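Local structure of RagA protein (Porphyromonas gingivalis, 6SLN) at residues H562-L570 against N641-H649; L675-G686 against V700-L711. The protein probably imports nutrients, as a TonB-dependent receptor whose beta-barrel spans the outer membrane and encloses a plug domain. One frame throughout, in Å; residues are numbered along the deposited sequence.

How the contacts relate
Both contacts involve the same barrel wall, their centres about 23 Å apart. They meet where strand 627-641 ends: the backbone N of Asn-641, in contact 1, sits 2.9 Å from O of Glu-678, in contact 2, a probable hydrogen bond between neighbouring strands. Side by side with this, Ser-642 packs on the Trp-677 ring, its OG 3.3 Å from CZ3, and Asn-641 ND2 bonds Glu-678 OE2. Contact 1 ties a loop to strand 561-580, whereas contact 2 is the hairpin whose strand 678-691 pairs with strand 627-641. The bound phospholipid, distearoyl-glycerophosphoethanolamine, touches Leu-570 at one end of contact 1; both contacts also reach the plug.

Contact 1 of 2, residues H562-L570 against N641-H649; sequences HRVAEYAYL and NSEIGNYNH
Ser-642 OG has two partners: Tyr-569 OH donates to it across the contact at 2.7 Å, and it also bonds Ala-197 O of the plug. Here the loop that follows strand 627-641 leans on strand 561-580 of the TonB-dependent receptor barrel, with side chains, one backbone N-H and a water making the join instead of strand pairing. The serine oxygen lies at the edge of the Tyr-569 ring, near its plane, and the ring reaches it because CG is placed beside the backbone N (chi1 -75°). At its start the loop makes an Asx turn, Glu-643 N donating to Asn-641 OD1 at 3.2 Å. The Glu-643 carboxylate then turns to Arg-198, a salt bridge that fastens the loop to the plug a second time. Further on, Asn-646 points toward the strand: its CB is 3.5 Å from Glu-566 O and its ND2 3.6 Å from Ala-565 CB. Its amide lies 28° from the Tyr-567 ring plane, and OD1, 3.4 Å from Tyr-567 CD2, takes a hydrogen bond from Arg-597, which also makes a cation-pi contact with that tyrosine. One water donates to both Glu-566 O and Asn-646 O. At the far end Tyr-647 OH accepts from Glu-566 N at 2.9 Å, with an N-H...O angle of 140°.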
loop_
_atom_site.group_PDB
_atom_site.type_symbol
_atom_site.label_atom_id
_atom_site.label_comp_id
_atom_site.label_asym_id
_atom_site.label_seq_id
_atom_site.Cartn_x
_atom_site.Cartn_y
_atom_site.Cartn_z
ATOM N N HIS A 562 -5.442 -6.222 -1.442
ATOM C CA HIS A 562 -4.663 -6.669 -2.587
ATOM C C HIS A 562 -5.533 -7.413 -3.590
ATOM O O HIS A 562 -6.010 -8.519 -3.308
ATOM C CB HIS A 562 -3.537 -7.559 -2.105
ATOM C CG HIS A 562 -2.411 -7.661 -3.072
ATOM N ND1 HIS A 562 -1.300 -8.446 -2.839
ATOM C CD2 HIS A 562 -2.231 -7.087 -4.283
ATOM C CE1 HIS A 562 -0.475 -8.337 -3.867
ATOM N NE2 HIS A 562 -1.014 -7.515 -4.753
ATOM N N ARG A 563 -5.707 -6.836 -4.770
ATOM C CA ARG A 563 -6.381 -7.512 -5.866
ATOM C C ARG A 563 -5.525 -7.368 -7.115
ATOM O O ARG A 563 -4.769 -6.399 -7.272
ATOM C CB ARG A 563 -7.789 -6.947 -6.126
ATOM C CG ARG A 563 -8.921 -7.633 -5.361
ATOM C CD ARG A 563 -9.959 -6.628 -4.806
ATOM N NE ARG A 563 -10.244 -5.470 -5.671
ATOM C CZ ARG A 563 -10.518 -4.241 -5.215
ATOM N NH1 ARG A 563 -10.543 -3.997 -3.900
ATOM N NH2 ARG A 563 -10.761 -3.247 -6.072
ATOM N N VAL A 564 -5.633 -8.359 -7.991
ATOM C CA VAL A 564 -4.881 -8.414 -9.235
ATOM C C VAL A 564 -5.823 -8.949 -10.304
ATOM O O VAL A 564 -6.623 -9.851 -10.041
ATOM C CB VAL A 564 -3.627 -9.308 -9.091
ATOM C CG1 VAL A 564 -2.859 -9.362 -10.384
ATOM C CG2 VAL A 564 -2.738 -8.826 -7.945
ATOM N N ALA A 565 -5.750 -8.377 -11.498
ATOM C CA ALA A 565 -6.569 -8.812 -12.615
ATOM C C ALA A 565 -5.739 -8.777 -13.889
ATOM O O ALA A 565 -4.977 -7.830 -14.108
ATOM C CB ALA A 565 -7.811 -7.910 -12.781
ATOM N N GLU A 566 -5.901 -9.789 -14.745
ATOM C CA GLU A 566 -5.349 -9.669 -16.085
ATOM C C GLU A 566 -6.185 -10.439 -17.089
ATOM O O GLU A 566 -6.917 -11.378 -16.752
ATOM C CB GLU A 566 -3.904 -10.138 -16.175
ATOM C CG GLU A 566 -3.572 -11.258 -15.265
ATOM C CD GLU A 566 -2.102 -11.304 -14.975
ATOM O OE1 GLU A 566 -1.638 -12.290 -14.369
ATOM O OE2 GLU A 566 -1.414 -10.353 -15.380
ATOM N N TYR A 567 -6.077 -9.997 -18.331
ATOM C CA TYR A 567 -6.686 -10.683 -19.449
ATOM C C TYR A 567 -5.865 -10.346 -20.677
ATOM O O TYR A 567 -5.047 -9.420 -20.669
ATOM C CB TYR A 567 -8.170 -10.301 -19.621
ATOM C CG TYR A 567 -8.463 -8.866 -20.033
ATOM C CD1 TYR A 567 -8.272 -8.431 -21.343
ATOM C CD2 TYR A 567 -8.967 -7.947 -19.113
ATOM C CE1 TYR A 567 -8.560 -7.101 -21.716
ATOM C CE2 TYR A 567 -9.252 -6.621 -19.479
ATOM C CZ TYR A 567 -9.046 -6.213 -20.773
ATOM O OH TYR A 567 -9.332 -4.926 -21.130
ATOM N N ALA A 568 -6.087 -11.117 -21.735
ATOM C CA ALA A 568 -5.470 -10.820 -23.014
ATOM C C ALA A 568 -6.353 -11.365 -24.127
ATOM O O ALA A 568 -7.221 -12.221 -23.910
ATOM C CB ALA A 568 -4.048 -11.391 -23.097
ATOM N N TYR A 569 -6.131 -10.829 -25.322
ATOM C CA TYR A 569 -6.801 -11.283 -26.525
ATOM C C TYR A 569 -5.761 -11.385 -27.626
ATOM O O TYR A 569 -4.813 -10.592 -27.674
ATOM C CB TYR A 569 -7.906 -10.320 -26.969
ATOM C CG TYR A 569 -9.177 -10.355 -26.159
ATOM C CD1 TYR A 569 -10.166 -11.297 -26.422
ATOM C CD2 TYR A 569 -9.409 -9.417 -25.152
ATOM C CE1 TYR A 569 -11.345 -11.312 -25.691
ATOM C CE2 TYR A 569 -10.580 -9.430 -24.407
ATOM C CZ TYR A 569 -11.543 -10.380 -24.681
ATOM O OH TYR A 569 -12.714 -10.398 -23.950
ATOM N N LEU A 570 -5.945 -12.371 -28.508
ATOM C CA LEU A 570 -5.141 -12.519 -29.716
ATOM C C LEU A 570 -6.081 -12.664 -30.897
ATOM O O LEU A 570 -7.031 -13.453 -30.841
ATOM C CB LEU A 570 -4.204 -13.730 -29.653
ATOM C CG LEU A 570 -3.314 -13.871 -30.900
ATOM C CD1 LEU A 570 -2.315 -12.693 -31.049
ATOM C CD2 LEU A 570 -2.591 -15.201 -30.878
ATOM N N ASN A 641 -18.754 -12.231 -28.348
ATOM C CA ASN A 641 -18.881 -11.438 -27.145
ATOM C C ASN A 641 -18.219 -12.218 -26.025
ATOM O O ASN A 641 -18.483 -13.415 -25.863
ATOM C CB ASN A 641 -20.351 -11.133 -26.806
ATOM C CG ASN A 641 -20.487 -10.204 -25.582
ATOM O OD1 ASN A 641 -19.495 -9.684 -25.073
ATOM N ND2 ASN A 641 -21.698 -10.017 -25.110
ATOM N N SER A 642 -17.350 -11.545 -25.265
ATOM C CA SER A 642 -16.627 -12.212 -24.189
ATOM C C SER A 642 -16.448 -11.296 -22.990
ATOM O O SER A 642 -15.615 -11.581 -22.115
ATOM C CB SER A 642 -15.261 -12.686 -24.647
ATOM O OG SER A 642 -14.641 -11.665 -25.400
ATOM N N GLU A 643 -17.202 -10.201 -22.934
ATOM C CA GLU A 643 -17.113 -9.278 -21.813
ATOM C C GLU A 643 -17.693 -9.958 -20.583
ATOM O O GLU A 643 -18.835 -9.732 -20.184
ATOM C CB GLU A 643 -17.839 -7.975 -22.109
ATOM C CG GLU A 643 -16.962 -6.912 -22.695
ATOM C CD GLU A 643 -15.555 -6.937 -22.161
ATOM O OE1 GLU A 643 -15.381 -6.953 -20.915
ATOM O OE2 GLU A 643 -14.624 -6.939 -23.006
ATOM N N ILE A 644 -16.882 -10.796 -19.956
ATOM C CA ILE A 644 -17.196 -11.350 -18.653
ATOM C C ILE A 644 -15.965 -11.208 -17.764
ATOM O O ILE A 644 -14.956 -10.629 -18.162
ATOM C CB ILE A 644 -17.633 -12.816 -18.747
ATOM C CG1 ILE A 644 -16.467 -13.634 -19.314
ATOM C CG2 ILE A 644 -18.878 -12.926 -19.618
ATOM C CD1 ILE A 644 -16.720 -15.134 -19.328
ATOM N N GLY A 645 -16.060 -11.751 -16.555
ATOM C CA GLY A 645 -14.921 -11.784 -15.660
ATOM C C GLY A 645 -13.713 -12.453 -16.293
ATOM O O GLY A 645 -13.765 -13.035 -17.376
ATOM N N ASN A 646 -12.588 -12.357 -15.584
ATOM C CA ASN A 646 -11.307 -12.803 -16.114
ATOM C C ASN A 646 -11.003 -14.273 -15.849
ATOM O O ASN A 646 -10.156 -14.851 -16.540
ATOM C CB ASN A 646 -10.173 -11.948 -15.530
ATOM C CG ASN A 646 -10.277 -10.499 -15.930
ATOM O OD1 ASN A 646 -10.483 -10.191 -17.109
ATOM N ND2 ASN A 646 -10.114 -9.587 -14.950
ATOM N N TYR A 647 -11.657 -14.886 -14.869
ATOM C CA TYR A 647 -11.273 -16.194 -14.359
ATOM C C TYR A 647 -12.522 -17.006 -14.022
ATOM O O TYR A 647 -12.697 -17.490 -12.909
ATOM C CB TYR A 647 -10.405 -16.073 -13.105
ATOM C CG TYR A 647 -9.272 -15.080 -13.185
ATOM C CD1 TYR A 647 -8.128 -15.354 -13.948
ATOM C CD2 TYR A 647 -9.331 -13.868 -12.486
ATOM C CE1 TYR A 647 -7.083 -14.452 -14.022
ATOM C CE2 TYR A 647 -8.275 -12.950 -12.547
ATOM C CZ TYR A 647 -7.148 -13.249 -13.317
ATOM O OH TYR A 647 -6.098 -12.343 -13.403
ATOM N N ASN A 648 -13.422 -17.163 -14.983
ATOM C CA ASN A 648 -14.729 -17.736 -14.697
ATOM C C ASN A 648 -14.859 -19.203 -15.055
ATOM O O ASN A 648 -15.945 -19.765 -14.870
ATOM C CB ASN A 648 -15.818 -16.955 -15.435
ATOM C CG ASN A 648 -16.128 -15.630 -14.781
ATOM O OD1 ASN A 648 -16.235 -15.528 -13.557
ATOM N ND2 ASN A 648 -16.256 -14.600 -15.595
ATOM N N HIS A 649 -13.808 -19.832 -15.595
ATOM C CA HIS A 649 -13.867 -21.247 -15.934
ATOM C C HIS A 649 -13.114 -22.144 -14.964
ATOM O O HIS A 649 -13.454 -23.326 -14.851
ATOM C CB HIS A 649 -13.323 -21.485 -17.348
ATOM C CG HIS A 649 -11.970 -20.893 -17.582
ATOM N ND1 HIS A 649 -10.805 -21.601 -17.380
ATOM C CD2 HIS A 649 -11.595 -19.662 -18.007
ATOM C CE1 HIS A 649 -9.770 -20.831 -17.667
ATOM N NE2 HIS A 649 -10.223 -19.651 -18.055
HETATM O O HOH W 1 -8.294 -13.416 -18.490
#

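Contact 2 of 2, residues L675-G686 against V700-L711; sequences LSWEKQSQFNFG and VDFYVRTTNDML
Arg-705 grips Gln-680 side-on, NE at 2.9 Å and NH2 at 3.0 Å both donating to OE1 from the same face of the amide. They lie on the inward side of an antiparallel hairpin in the barrel wall (strands 678-691 and 696-715), hydrogen-bonded through the backbone from Lys-679 with Asn-708 to Phe-685 with Phe-702. That side is close-packed and polar. Arg-705 NH1 bonds His-147 O and Thr-707 OG1 bonds Gly-150 O, both in the plug, and Asn-684 ND2 donates to Asp-701 OD1 at 2.7 Å with the acceptor in the amide plane. Extended Glu-678 passes Thr-707 CG2, and its OE1, also bonded to Ser-151 OG, takes Leu-711 N at 2.8 Å on its anti lone pair, just past the strand break at Asp-709 and Met-710.

The other side is more exposed and mixed, polar toward Lys-679 and apolar farther along: Val-704 CG1 lies at the edge of the Phe-683 ring, 3.5 Å from CD2, with Phe-702 on the surface and Phe-685 partly so. Beside the break, Lys-679 NZ makes a 3.2 Å salt bridge to Asp-709 OD2. Bonded polar groups against the plug, with phenylalanines and a valine outward at one end, are consistent with that end facing lipid.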
loop_
_atom_site.group_PDB
_atom_site.type_symbol
_atom_site.label_atom_id
_atom_site.label_comp_id
_atom_site.label_asym_id
_atom_site.label_seq_id
_atom_site.Cartn_x
_atom_site.Cartn_y
_atom_site.Cartn_z
ATOM N N LEU A 675 -16.542 -23.254 -20.723
ATOM C CA LEU A 675 -16.778 -21.842 -20.986
ATOM C C LEU A 675 -16.105 -21.415 -22.281
ATOM O O LEU A 675 -14.913 -21.644 -22.470
ATOM C CB LEU A 675 -16.243 -21.000 -19.834
ATOM C CG LEU A 675 -16.906 -19.623 -19.697
ATOM C CD1 LEU A 675 -18.434 -19.748 -19.590
ATOM C CD2 LEU A 675 -16.361 -18.915 -18.494
ATOM N N SER A 676 -16.869 -20.780 -23.166
ATOM C CA SER A 676 -16.318 -20.268 -24.414
ATOM C C SER A 676 -17.055 -18.985 -24.795
ATOM O O SER A 676 -17.892 -18.467 -24.042
ATOM C CB SER A 676 -16.389 -21.341 -25.507
ATOM O OG SER A 676 -15.609 -21.004 -26.653
ATOM N N TRP A 677 -16.708 -18.455 -25.965
ATOM C CA TRP A 677 -17.352 -17.260 -26.488
ATOM C C TRP A 677 -18.864 -17.406 -26.526
ATOM O O TRP A 677 -19.396 -18.484 -26.817
ATOM C CB TRP A 677 -16.872 -16.984 -27.902
ATOM C CG TRP A 677 -15.487 -16.575 -27.961
ATOM C CD1 TRP A 677 -14.395 -17.381 -27.874
ATOM C CD2 TRP A 677 -15.002 -15.244 -28.135
ATOM N NE1 TRP A 677 -13.254 -16.635 -27.986
ATOM C CE2 TRP A 677 -13.595 -15.316 -28.143
ATOM C CE3 TRP A 677 -15.617 -14.002 -28.297
ATOM C CZ2 TRP A 677 -12.789 -14.187 -28.289
ATOM C CZ3 TRP A 677 -14.820 -12.887 -28.454
ATOM C CH2 TRP A 677 -13.422 -12.983 -28.447
ATOM N N GLU A 678 -19.554 -16.299 -26.243
ATOM C CA GLU A 678 -20.939 -16.128 -26.661
ATOM C C GLU A 678 -20.934 -15.691 -28.122
ATOM O O GLU A 678 -20.178 -14.796 -28.508
ATOM C CB GLU A 678 -21.636 -15.106 -25.765
ATOM C CG GLU A 678 -22.938 -14.522 -26.283
ATOM C CD GLU A 678 -23.532 -13.483 -25.312
ATOM O OE1 GLU A 678 -23.935 -13.914 -24.198
ATOM O OE2 GLU A 678 -23.586 -12.256 -25.653
ATOM N N LYS A 679 -21.713 -16.362 -28.955
ATOM C CA LYS A 679 -21.633 -16.143 -30.391
ATOM C C LYS A 679 -22.916 -15.499 -30.889
ATOM O O LYS A 679 -24.021 -15.974 -30.603
ATOM C CB LYS A 679 -21.314 -17.446 -31.129
ATOM C CG LYS A 679 -19.840 -17.843 -30.939
ATOM C CD LYS A 679 -19.389 -19.017 -31.797
ATOM C CE LYS A 679 -19.478 -20.348 -31.041
ATOM N NZ LYS A 679 -18.807 -20.369 -29.708
ATOM N N GLN A 680 -22.753 -14.390 -31.591
ATOM C CA GLN A 680 -23.850 -13.598 -32.092
ATOM C C GLN A 680 -23.793 -13.575 -33.606
ATOM O O GLN A 680 -22.716 -13.632 -34.204
ATOM C CB GLN A 680 -23.793 -12.172 -31.550
ATOM C CG GLN A 680 -24.407 -12.043 -30.175
ATOM C CD GLN A 680 -24.486 -10.616 -29.667
ATOM O OE1 GLN A 680 -24.652 -9.663 -30.439
ATOM N NE2 GLN A 680 -24.344 -10.462 -28.356
ATOM N N SER A 681 -24.970 -13.507 -34.218
ATOM C CA SER A 681 -25.090 -13.234 -35.635
ATOM C C SER A 681 -26.004 -12.034 -35.807
ATOM O O SER A 681 -26.818 -11.733 -34.934
ATOM C CB SER A 681 -25.635 -14.442 -36.401
ATOM O OG SER A 681 -26.970 -14.711 -36.025
ATOM N N GLN A 682 -25.864 -11.340 -36.936
ATOM C CA GLN A 682 -26.716 -10.185 -37.202
ATOM C C GLN A 682 -26.947 -10.061 -38.698
ATOM O O GLN A 682 -26.012 -9.788 -39.459
ATOM C CB GLN A 682 -26.109 -8.902 -36.654
ATOM C CG GLN A 682 -27.131 -7.797 -36.525
ATOM C CD GLN A 682 -26.508 -6.423 -36.505
ATOM O OE1 GLN A 682 -26.877 -5.561 -37.299
ATOM N NE2 GLN A 682 -25.566 -6.204 -35.597
ATOM N N PHE A 683 -28.199 -10.239 -39.103
ATOM C CA PHE A 683 -28.637 -9.914 -40.448
ATOM C C PHE A 683 -29.151 -8.481 -40.445
ATOM O O PHE A 683 -29.900 -8.088 -39.546
ATOM C CB PHE A 683 -29.723 -10.888 -40.901
ATOM C CG PHE A 683 -30.467 -10.443 -42.119
ATOM C CD1 PHE A 683 -29.829 -10.342 -43.341
ATOM C CD2 PHE A 683 -31.814 -10.129 -42.044
ATOM C CE1 PHE A 683 -30.528 -9.936 -44.471
ATOM C CE2 PHE A 683 -32.519 -9.720 -43.167
ATOM C CZ PHE A 683 -31.874 -9.624 -44.381
ATOM N N ASN A 684 -28.720 -7.693 -41.424
ATOM C CA ASN A 684 -29.087 -6.288 -41.471
ATOM C C ASN A 684 -29.393 -5.909 -42.904
ATOM O O ASN A 684 -28.596 -6.193 -43.798
ATOM C CB ASN A 684 -27.971 -5.392 -40.930
ATOM C CG ASN A 684 -28.429 -3.970 -40.722
ATOM O OD1 ASN A 684 -28.788 -3.578 -39.616
ATOM N ND2 ASN A 684 -28.472 -3.200 -41.803
ATOM N N PHE A 685 -30.535 -5.263 -43.112
ATOM C CA PHE A 685 -30.992 -4.857 -44.437
ATOM C C PHE A 685 -31.347 -3.378 -44.393
ATOM O O PHE A 685 -32.240 -2.980 -43.638
ATOM C CB PHE A 685 -32.202 -5.683 -44.877
ATOM C CG PHE A 685 -32.871 -5.145 -46.089
ATOM C CD1 PHE A 685 -33.902 -4.221 -45.983
ATOM C CD2 PHE A 685 -32.460 -5.545 -47.345
ATOM C CE1 PHE A 685 -34.513 -3.708 -47.111
ATOM C CE2 PHE A 685 -33.070 -5.048 -48.475
ATOM C CZ PHE A 685 -34.100 -4.126 -48.358
ATOM N N GLY A 686 -30.676 -2.565 -45.214
ATOM C CA GLY A 686 -30.765 -1.128 -45.080
ATOM C C GLY A 686 -31.080 -0.416 -46.382
ATOM O O GLY A 686 -30.935 -0.959 -47.477
ATOM N N VAL A 700 -33.242 4.007 -43.482
ATOM C CA VAL A 700 -33.916 2.950 -42.734
ATOM C C VAL A 700 -33.013 1.724 -42.736
ATOM O O VAL A 700 -32.364 1.419 -43.745
ATOM C CB VAL A 700 -35.304 2.595 -43.310
ATOM C CG1 VAL A 700 -36.128 1.912 -42.248
ATOM C CG2 VAL A 700 -36.022 3.829 -43.807
ATOM N N ASP A 701 -32.971 1.026 -41.604
ATOM C CA ASP A 701 -32.190 -0.200 -41.468
ATOM C C ASP A 701 -33.009 -1.197 -40.666
ATOM O O ASP A 701 -33.282 -0.966 -39.487
ATOM C CB ASP A 701 -30.853 0.072 -40.785
ATOM C CG ASP A 701 -29.747 0.360 -41.771
ATOM O OD1 ASP A 701 -29.198 -0.612 -42.338
ATOM O OD2 ASP A 701 -29.437 1.557 -41.990
ATOM N N PHE A 702 -33.410 -2.290 -41.299
ATOM C CA PHE A 702 -34.058 -3.396 -40.613
ATOM C C PHE A 702 -33.006 -4.441 -40.285
ATOM O O PHE A 702 -32.249 -4.866 -41.163
ATOM C CB PHE A 702 -35.167 -4.009 -41.473
ATOM C CG PHE A 702 -35.730 -5.300 -40.923
ATOM C CD1 PHE A 702 -36.700 -5.284 -39.929
ATOM C CD2 PHE A 702 -35.282 -6.538 -41.397
ATOM C CE1 PHE A 702 -37.222 -6.483 -39.417
ATOM C CE2 PHE A 702 -35.798 -7.736 -40.891
ATOM C CZ PHE A 702 -36.772 -7.705 -39.901
ATOM N N TYR A 703 -32.972 -4.867 -39.030
ATOM C CA TYR A 703 -32.010 -5.868 -38.610
ATOM C C TYR A 703 -32.696 -6.962 -37.811
ATOM O O TYR A 703 -33.788 -6.777 -37.265
ATOM C CB TYR A 703 -30.915 -5.256 -37.745
ATOM C CG TYR A 703 -31.447 -4.713 -36.448
ATOM C CD1 TYR A 703 -31.515 -5.509 -35.314
ATOM C CD2 TYR A 703 -31.898 -3.407 -36.360
ATOM C CE1 TYR A 703 -32.010 -5.019 -34.131
ATOM C CE2 TYR A 703 -32.388 -2.904 -35.178
ATOM C CZ TYR A 703 -32.441 -3.709 -34.068
ATOM O OH TYR A 703 -32.933 -3.203 -32.888
ATOM N N VAL A 704 -32.016 -8.103 -37.727
ATOM C CA VAL A 704 -32.380 -9.173 -36.806
ATOM C C VAL A 704 -31.090 -9.767 -36.271
ATOM O O VAL A 704 -30.219 -10.189 -37.044
ATOM C CB VAL A 704 -33.257 -10.268 -37.440
ATOM C CG1 VAL A 704 -32.617 -10.819 -38.694
ATOM C CG2 VAL A 704 -33.489 -11.378 -36.428
ATOM N N ARG A 705 -30.966 -9.791 -34.954
ATOM C CA ARG A 705 -29.729 -10.096 -34.259
ATOM C C ARG A 705 -29.996 -11.256 -33.313
ATOM O O ARG A 705 -30.970 -11.238 -32.554
ATOM C CB ARG A 705 -29.216 -8.835 -33.525
ATOM C CG ARG A 705 -28.537 -9.068 -32.208
ATOM C CD ARG A 705 -28.099 -7.753 -31.589
ATOM N NE ARG A 705 -27.067 -7.988 -30.583
ATOM C CZ ARG A 705 -26.779 -7.140 -29.609
ATOM N NH1 ARG A 705 -27.442 -5.998 -29.522
ATOM N NH2 ARG A 705 -25.826 -7.432 -28.731
ATOM N N THR A 706 -29.157 -12.274 -33.384
ATOM C CA THR A 706 -29.377 -13.502 -32.641
ATOM C C THR A 706 -28.156 -13.813 -31.800
ATOM O O THR A 706 -27.024 -13.733 -32.287
ATOM C CB THR A 706 -29.646 -14.662 -33.583
ATOM O OG1 THR A 706 -30.374 -14.183 -34.724
ATOM C CG2 THR A 706 -30.445 -15.734 -32.868
ATOM N N THR A 707 -28.387 -14.178 -30.544
ATOM C CA THR A 707 -27.314 -14.579 -29.647
ATOM C C THR A 707 -27.457 -16.050 -29.278
ATOM O O THR A 707 -28.528 -16.487 -28.849
ATOM C CB THR A 707 -27.284 -13.709 -28.389
ATOM O OG1 THR A 707 -27.335 -12.318 -28.752
ATOM C CG2 THR A 707 -26.023 -13.999 -27.599
ATOM N N ASN A 708 -26.370 -16.804 -29.456
ATOM C CA ASN A 708 -26.296 -18.231 -29.162
ATOM C C ASN A 708 -25.029 -18.515 -28.373
ATOM O O ASN A 708 -24.108 -17.697 -28.339
ATOM C CB ASN A 708 -26.313 -19.079 -30.443
ATOM C CG ASN A 708 -27.691 -19.591 -30.779
ATOM O OD1 ASN A 708 -28.476 -18.905 -31.429
ATOM N ND2 ASN A 708 -28.009 -20.791 -30.301
ATOM N N ASP A 709 -24.970 -19.711 -27.775
ATOM C CA ASP A 709 -23.958 -20.032 -26.763
ATOM C C ASP A 709 -23.948 -18.954 -25.677
ATOM O O ASP A 709 -22.896 -18.530 -25.185
ATOM C CB ASP A 709 -22.572 -20.207 -27.387
ATOM C CG ASP A 709 -22.464 -21.466 -28.226
ATOM O OD1 ASP A 709 -23.519 -22.015 -28.563
ATOM O OD2 ASP A 709 -21.338 -21.913 -28.546
ATOM N N MET A 710 -25.151 -18.518 -25.300
ATOM C CA MET A 710 -25.330 -17.300 -24.525
ATOM C C MET A 710 -24.589 -17.364 -23.192
ATOM O O MET A 710 -24.755 -18.310 -22.414
ATOM C CB MET A 710 -26.825 -17.060 -24.307
ATOM C CG MET A 710 -27.158 -16.005 -23.269
ATOM S SD MET A 710 -28.713 -15.177 -23.630
ATOM C CE MET A 710 -28.121 -14.139 -24.944
ATOM N N LEU A 711 -23.765 -16.351 -22.929
ATOM C CA LEU A 711 -23.030 -16.290 -21.667
ATOM C C LEU A 711 -23.990 -15.827 -20.592
ATOM O O LEU A 711 -24.248 -14.633 -20.444
ATOM C CB LEU A 711 -21.820 -15.370 -21.778
ATOM C CG LEU A 711 -20.649 -16.158 -22.348
ATOM C CD1 LEU A 711 -19.533 -15.269 -22.882
ATOM C CD2 LEU A 711 -20.153 -17.122 -21.267
#